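Local coordinates for protein ADP-dependent (S)-NAD(P)H-hydrate dehydratase (Enterococcus faecalis, PDB 2R3B) that probably repairs damaged NAD(P)H by dehydrating the S-form of NAD(P)HX, using ADP, which is converted to AMP and phosphate, at residues B[58-61]-B[62-66]; B[77-81]-B[82-86]. One frame throughout, in Å; residues are numbered along the deposited sequence.

Interaction 1 of 2, residues B[58-61]-B[62-66]; sequences GAII and MSTEA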
ATOM      1  N   GLY B  58     -14.211  -0.281  -2.692  1.00 13.69           N
ATOM      2  CA  GLY B  58     -13.163  -1.046  -3.391  1.00 14.53           C
ATOM      3  C   GLY B  58     -13.454  -1.255  -4.883  1.00 12.93           C
ATOM      4  O   GLY B  58     -12.523  -1.298  -5.713  1.00 13.34           O
ATOM      5  N   ALA B  59     -14.725  -1.329  -5.249  1.00 13.88           N
ATOM      6  CA  ALA B  59     -15.101  -1.510  -6.668  1.00 14.19           C
ATOM      7  C   ALA B  59     -14.541  -0.390  -7.525  1.00 14.44           C
ATOM      8  O   ALA B  59     -13.967  -0.636  -8.585  1.00 12.42           O
ATOM      9  CB  ALA B  59     -16.633  -1.576  -6.837  1.00 15.68           C
ATOM     10  N   ILE B  60     -14.755   0.855  -7.106  1.00 12.80           N
ATOM     11  CA  ILE B  60     -14.298   1.987  -7.901  1.00 10.97           C
ATOM     12  C   ILE B  60     -12.786   2.120  -7.878  1.00 11.87           C
ATOM     13  O   ILE B  60     -12.177   2.579  -8.866  1.00 12.77           O
ATOM     14  CB  ILE B  60     -15.025   3.309  -7.519  1.00 13.61           C
ATOM     15  CG1 ILE B  60     -15.008   4.267  -8.707  1.00 17.02           C
ATOM     16  CG2 ILE B  60     -14.435   3.934  -6.282  1.00 12.71           C
ATOM     17  CD1 ILE B  60     -15.835   3.825  -9.889  1.00 16.65           C
ATOM     18  N   ILE B  61     -12.171   1.686  -6.791  1.00 11.58           N
ATOM     19  CA  ILE B  61     -10.715   1.693  -6.695  1.00 14.19           C
ATOM     20  C   ILE B  61     -10.143   0.737  -7.735  1.00 12.39           C
ATOM     21  O   ILE B  61      -9.139   1.030  -8.414  1.00 13.87           O
ATOM     22  CB  ILE B  61     -10.274   1.351  -5.248  1.00 14.36           C
ATOM     23  CG1 ILE B  61     -10.678   2.517  -4.326  1.00 16.14           C
ATOM     24  CG2 ILE B  61      -8.755   1.108  -5.166  1.00 13.50           C
ATOM     25  CD1 ILE B  61     -10.453   2.244  -2.788  1.00 15.56           C
HETATM   26  N   MSE B  62     -10.799  -0.407  -7.896  1.00 12.91           N
HETATM   27  CA  MSE B  62     -10.346  -1.376  -8.903  1.00 12.51           C
HETATM   28  C   MSE B  62     -10.558  -0.887 -10.350  1.00 13.90           C
HETATM   29  O   MSE B  62      -9.669  -1.036 -11.200  1.00 12.57           O
HETATM   30  CB  MSE B  62     -11.001  -2.751  -8.628  1.00 13.04           C
HETATM   31  CG  MSE B  62     -10.441  -3.388  -7.366  1.00 17.39           C
HETATM   32 SE   MSE B  62     -10.975  -5.175  -7.074  0.75 14.13          SE
HETATM   33  CE  MSE B  62     -12.751  -4.852  -6.489  1.00 18.14           C
ATOM     34  N   SER B  63     -11.693  -0.241 -10.626  1.00 12.13           N
ATOM     35  CA  SER B  63     -11.864   0.405 -11.907  1.00 12.49           C
ATOM     36  C   SER B  63     -10.829   1.470 -12.187  1.00 12.19           C
ATOM     37  O   SER B  63     -10.378   1.622 -13.330  1.00 11.58           O
ATOM     38  CB  SER B  63     -13.235   1.066 -11.993  1.00 13.33           C
ATOM     39  OG  SER B  63     -14.257   0.122 -11.858  1.00 15.60           O
ATOM     40  N   THR B  64     -10.496   2.249 -11.157  1.00 11.65           N
ATOM     41  CA  THR B  64      -9.489   3.316 -11.293  1.00 12.80           C
ATOM     42  C   THR B  64      -8.139   2.748 -11.667  1.00 12.50           C
ATOM     43  O   THR B  64      -7.498   3.251 -12.581  1.00 12.93           O
ATOM     44  CB  THR B  64      -9.424   4.125  -9.989  1.00 12.46           C
ATOM     45  OG1 THR B  64     -10.740   4.650  -9.732  1.00 13.61           O
ATOM     46  CG2 THR B  64      -8.371   5.258 -10.082  1.00 12.65           C
ATOM     47  N   GLU B  65      -7.699   1.699 -10.994  1.00 13.47           N
ATOM     48  CA  GLU B  65      -6.397   1.100 -11.296  1.00 13.11           C
ATOM     49  C   GLU B  65      -6.364   0.601 -12.764  1.00 12.60           C
ATOM     50  O   GLU B  65      -5.362   0.745 -13.467  1.00 13.99           O
ATOM     51  CB  GLU B  65      -6.096  -0.041 -10.304  1.00 15.29           C
ATOM     52  CG  GLU B  65      -4.684  -0.615 -10.467  1.00 16.38           C
ATOM     53  CD  GLU B  65      -4.142  -1.334  -9.235  1.00 21.85           C
ATOM     54  OE1 GLU B  65      -4.977  -1.802  -8.416  1.00 22.20           O
ATOM     55  OE2 GLU B  65      -2.875  -1.423  -9.113  1.00 22.08           O
ATOM     56  N   ALA B  66      -7.465  -0.003 -13.207  1.00 12.09           N
ATOM     57  CA  ALA B  66      -7.596  -0.510 -14.587  1.00 11.98           C
ATOM     58  C   ALA B  66      -7.493   0.650 -15.578  1.00 14.34           C
ATOM     59  O   ALA B  66      -6.778   0.580 -16.588  1.00 13.40           O
ATOM     60  CB  ALA B  66      -8.968  -1.242 -14.756  1.00 11.63           C
TER
HETATM   61  O   HOH W   1      -7.114  -1.009  -7.187  1.00 20.45           O
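Met62, present as selenomethionine, folds its side chain back over the carbonyl of Gly58, one turn earlier in helix 57-70, the crossover helix of the beta-alpha-beta unit that links strands 46-50 and 74-78. Met62 CG lies 3.4 Å from Gly58 O, and a bend in the chain (chi3 -76°) brings CE back to 3.6 Å from the same oxygen. Glycine, with no side chain, adds nothing near this methyl, while the flexible selenoether chain touches Pro92 of a neighbouring subunit and Asp235 of its own. The turn itself is held by backbone bonds four residues apart, among them Ser63 N to Ala59 O at 3.1 Å and 166°.

Ile60 O is gripped twice: Thr64 N donates to Ile60 O at 2.9 Å, and Thr64 OG1 donates to it at 2.7 Å from the opposite face of the carbonyl plane. Keeping OG1 beside its own backbone N (chi1 -58°) turns the hydroxyl back along the helix, so threonine satisfies its polar group while its methyl joins the buried packing. Ser63 OG instead bonds to Asp235 O. This places the turn beside the predicted (6S)-NADPHX site, to which Ala59 and Asp235 belong. Glu65, salt-bridged to Arg90, accepts a bond at OE1 from a water 2.6 Å away; that water also gives a weak bond, 3.1 Å long, to Ile61 O.

Interaction 2 of 2, residues B[77-81]-B[82-86]; sequences VITDV and KNHGP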
ATOM      1  N   VAL B  77     -12.019  10.552 -10.206  1.00 12.76           N
ATOM      2  CA  VAL B  77     -12.963   9.646  -9.585  1.00 13.62           C
ATOM      3  C   VAL B  77     -13.929  10.442  -8.726  1.00 12.35           C
ATOM      4  O   VAL B  77     -13.510  11.148  -7.807  1.00 12.69           O
ATOM      5  CB  VAL B  77     -12.268   8.550  -8.763  1.00 11.42           C
ATOM      6  CG1 VAL B  77     -13.276   7.469  -8.288  1.00 14.34           C
ATOM      7  CG2 VAL B  77     -11.140   7.862  -9.604  1.00 10.84           C
ATOM      8  N   ILE B  78     -15.222  10.303  -9.018  1.00 11.37           N
ATOM      9  CA  ILE B  78     -16.290  10.807  -8.136  1.00 11.43           C
ATOM     10  C   ILE B  78     -16.786   9.633  -7.297  1.00 13.21           C
ATOM     11  O   ILE B  78     -17.346   8.675  -7.825  1.00 12.11           O
ATOM     12  CB  ILE B  78     -17.479  11.399  -8.928  1.00 11.62           C
ATOM     13  CG1 ILE B  78     -17.037  12.547  -9.838  1.00 18.17           C
ATOM     14  CG2 ILE B  78     -18.642  11.819  -7.967  1.00 11.80           C
ATOM     15  CD1 ILE B  78     -18.128  12.918 -10.878  1.00 13.91           C
ATOM     16  N   THR B  79     -16.493   9.678  -6.016  1.00 12.32           N
ATOM     17  CA  THR B  79     -16.718   8.572  -5.112  1.00 10.76           C
ATOM     18  C   THR B  79     -16.882   9.120  -3.718  1.00 12.10           C
ATOM     19  O   THR B  79     -16.536  10.251  -3.455  1.00 12.41           O
ATOM     20  CB  THR B  79     -15.559   7.551  -5.150  1.00 12.64           C
ATOM     21  OG1 THR B  79     -15.921   6.424  -4.347  1.00 12.56           O
ATOM     22  CG2 THR B  79     -14.244   8.120  -4.599  1.00 12.55           C
ATOM     23  N   ASP B  80     -17.452   8.348  -2.809  1.00 11.63           N
ATOM     24  CA  ASP B  80     -17.569   8.861  -1.435  1.00 12.48           C
ATOM     25  C   ASP B  80     -16.203   9.266  -0.892  1.00 13.41           C
ATOM     26  O   ASP B  80     -15.195   8.573  -1.061  1.00 12.98           O
ATOM     27  CB  ASP B  80     -18.220   7.839  -0.520  1.00 13.78           C
ATOM     28  CG  ASP B  80     -18.769   8.452   0.736  1.00 13.80           C
ATOM     29  OD1 ASP B  80     -17.977   8.748   1.661  1.00 13.80           O
ATOM     30  OD2 ASP B  80     -20.017   8.609   0.811  1.00 16.15           O
ATOM     31  N   VAL B  81     -16.176  10.407  -0.217  1.00 13.18           N
ATOM     32  CA  VAL B  81     -14.935  10.920   0.382  1.00 13.37           C
ATOM     33  C   VAL B  81     -14.235   9.902   1.292  1.00 14.50           C
ATOM     34  O   VAL B  81     -12.998   9.891   1.415  1.00 14.36           O
ATOM     35  CB  VAL B  81     -15.198  12.251   1.114  1.00 13.50           C
ATOM     36  CG1 VAL B  81     -16.147  12.007   2.295  1.00 13.81           C
ATOM     37  CG2 VAL B  81     -13.873  12.868   1.487  1.00 15.79           C
ATOM     38  N   LYS B  82     -15.022   9.024   1.894  1.00 14.57           N
ATOM     39  CA  LYS B  82     -14.487   7.883   2.675  1.00 15.00           C
ATOM     40  C   LYS B  82     -13.419   7.113   1.903  1.00 13.13           C
ATOM     41  O   LYS B  82     -12.463   6.607   2.487  1.00 13.56           O
ATOM     42  CB  LYS B  82     -15.658   6.939   3.046  1.00 14.45           C
ATOM     43  CG  LYS B  82     -15.276   5.667   3.828  1.00 15.11           C
ATOM     44  CD  LYS B  82     -16.461   4.757   4.121  1.00 13.76           C
ATOM     45  CE  LYS B  82     -16.023   3.535   4.958  1.00 15.60           C
ATOM     46  NZ  LYS B  82     -17.163   2.651   5.231  1.00 14.21           N
ATOM     47  N   ASN B  83     -13.614   6.992   0.593  1.00 11.55           N
ATOM     48  CA  ASN B  83     -12.767   6.143  -0.251  1.00 11.48           C
ATOM     49  C   ASN B  83     -11.530   6.839  -0.788  1.00 11.18           C
ATOM     50  O   ASN B  83     -10.669   6.189  -1.381  1.00 12.45           O
ATOM     51  CB  ASN B  83     -13.592   5.568  -1.402  1.00 11.60           C
ATOM     52  CG  ASN B  83     -14.795   4.760  -0.916  1.00 14.65           C
ATOM     53  OD1 ASN B  83     -14.690   3.950   0.004  1.00 14.73           O
ATOM     54  ND2 ASN B  83     -15.951   5.016  -1.508  1.00 11.09           N
ATOM     55  N   HIS B  84     -11.402   8.149  -0.596  1.00 11.33           N
ATOM     56  CA  HIS B  84     -10.319   8.850  -1.271  1.00 10.35           C
ATOM     57  C   HIS B  84      -8.922   8.460  -0.783  1.00 11.27           C
ATOM     58  O   HIS B  84      -7.966   8.450  -1.586  1.00 12.64           O
ATOM     59  CB  HIS B  84     -10.510  10.341  -1.124  1.00 10.21           C
ATOM     60  CG  HIS B  84     -11.709  10.872  -1.835  1.00 10.39           C
ATOM     61  ND1 HIS B  84     -12.035  12.211  -1.838  1.00 11.62           N
ATOM     62  CD2 HIS B  84     -12.691  10.241  -2.520  1.00 12.56           C
ATOM     63  CE1 HIS B  84     -13.158  12.384  -2.508  1.00 13.13           C
ATOM     64  NE2 HIS B  84     -13.584  11.210  -2.929  1.00 12.40           N
ATOM     65  N   GLY B  85      -8.799   8.178   0.510  1.00 12.19           N
ATOM     66  CA  GLY B  85      -7.522   7.757   1.132  1.00 13.06           C
ATOM     67  C   GLY B  85      -7.019   6.448   0.529  1.00 12.50           C
ATOM     68  O   GLY B  85      -5.929   6.399  -0.029  1.00 13.55           O
ATOM     69  N   PRO B  86      -7.790   5.363   0.664  1.00 12.52           N
ATOM     70  CA  PRO B  86      -7.263   4.112   0.095  1.00 12.99           C
ATOM     71  C   PRO B  86      -7.079   4.177  -1.409  1.00 11.87           C
ATOM     72  O   PRO B  86      -6.205   3.495  -1.965  1.00 12.60           O
ATOM     73  CB  PRO B  86      -8.303   3.055   0.518  1.00 15.74           C
ATOM     74  CG  PRO B  86      -9.456   3.808   0.975  1.00 14.35           C
ATOM     75  CD  PRO B  86      -9.020   5.134   1.436  1.00 12.65           C
TER
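The imidazole of His84 receives Val81 CA over one face, a CH-pi contact with CA 3.6 Å from the ring centroid, while Thr79 O lies at its edge near NE2. This is the strand-turn-helix passage of a beta-alpha-beta unit, from strand 74-78 into helix 84-90. His84 NE2 donates to Thr79 O at 3.1 Å, reaching it from above the carbonyl plane and bent to 147°; the flat ring can thus cover the turn and tie down its start. Thr79 CG2 comes within 3.4 Å of His84 CD2.

Two overlapping turns lead the chain into the helix: Asn83 N bonds to Asp80 O at 2.8 Å, and His84 N to Val81 O at 3.1 Å. Aspartate suits the first because its short carboxylate reaches forward to the backbone N-H two residues on, forming an Asx turn, while OD2 is salt-bridged to Arg54. The amide of Asn83 reaches Asn53 O through ND2. Lys82 stretches fully outward to His84 ND1 of a neighbouring subunit, and ND1 of this His84 meets Lys82 of another, which builds the turn into the tetramer. In the Asx turn, Lys82 N donates to Asp80 OD1 over 3.0 Å, using the oxygen's anti lone pair.

Overall arrangement
From the N terminus the chain leaves strand 46-50 and enters helix 57-70, where interaction 1 closes successive helical turns. A short connection then leads to strand 74-78, and interaction 2 closes the turn that starts helix 84-90, on the way to strand 95-97. The two contacts follow in series, neither nesting nor crossing, and they tie together two consecutive beta-alpha-beta crossovers at one end of the ribokinase-like sheet. Their centres are about 11 Å apart, and they touch directly: Ile60 and Thr64 pack on Val77, Ile60 also on Thr79, and Ile61 on Pro86. Both also meet the same neighbouring subunit.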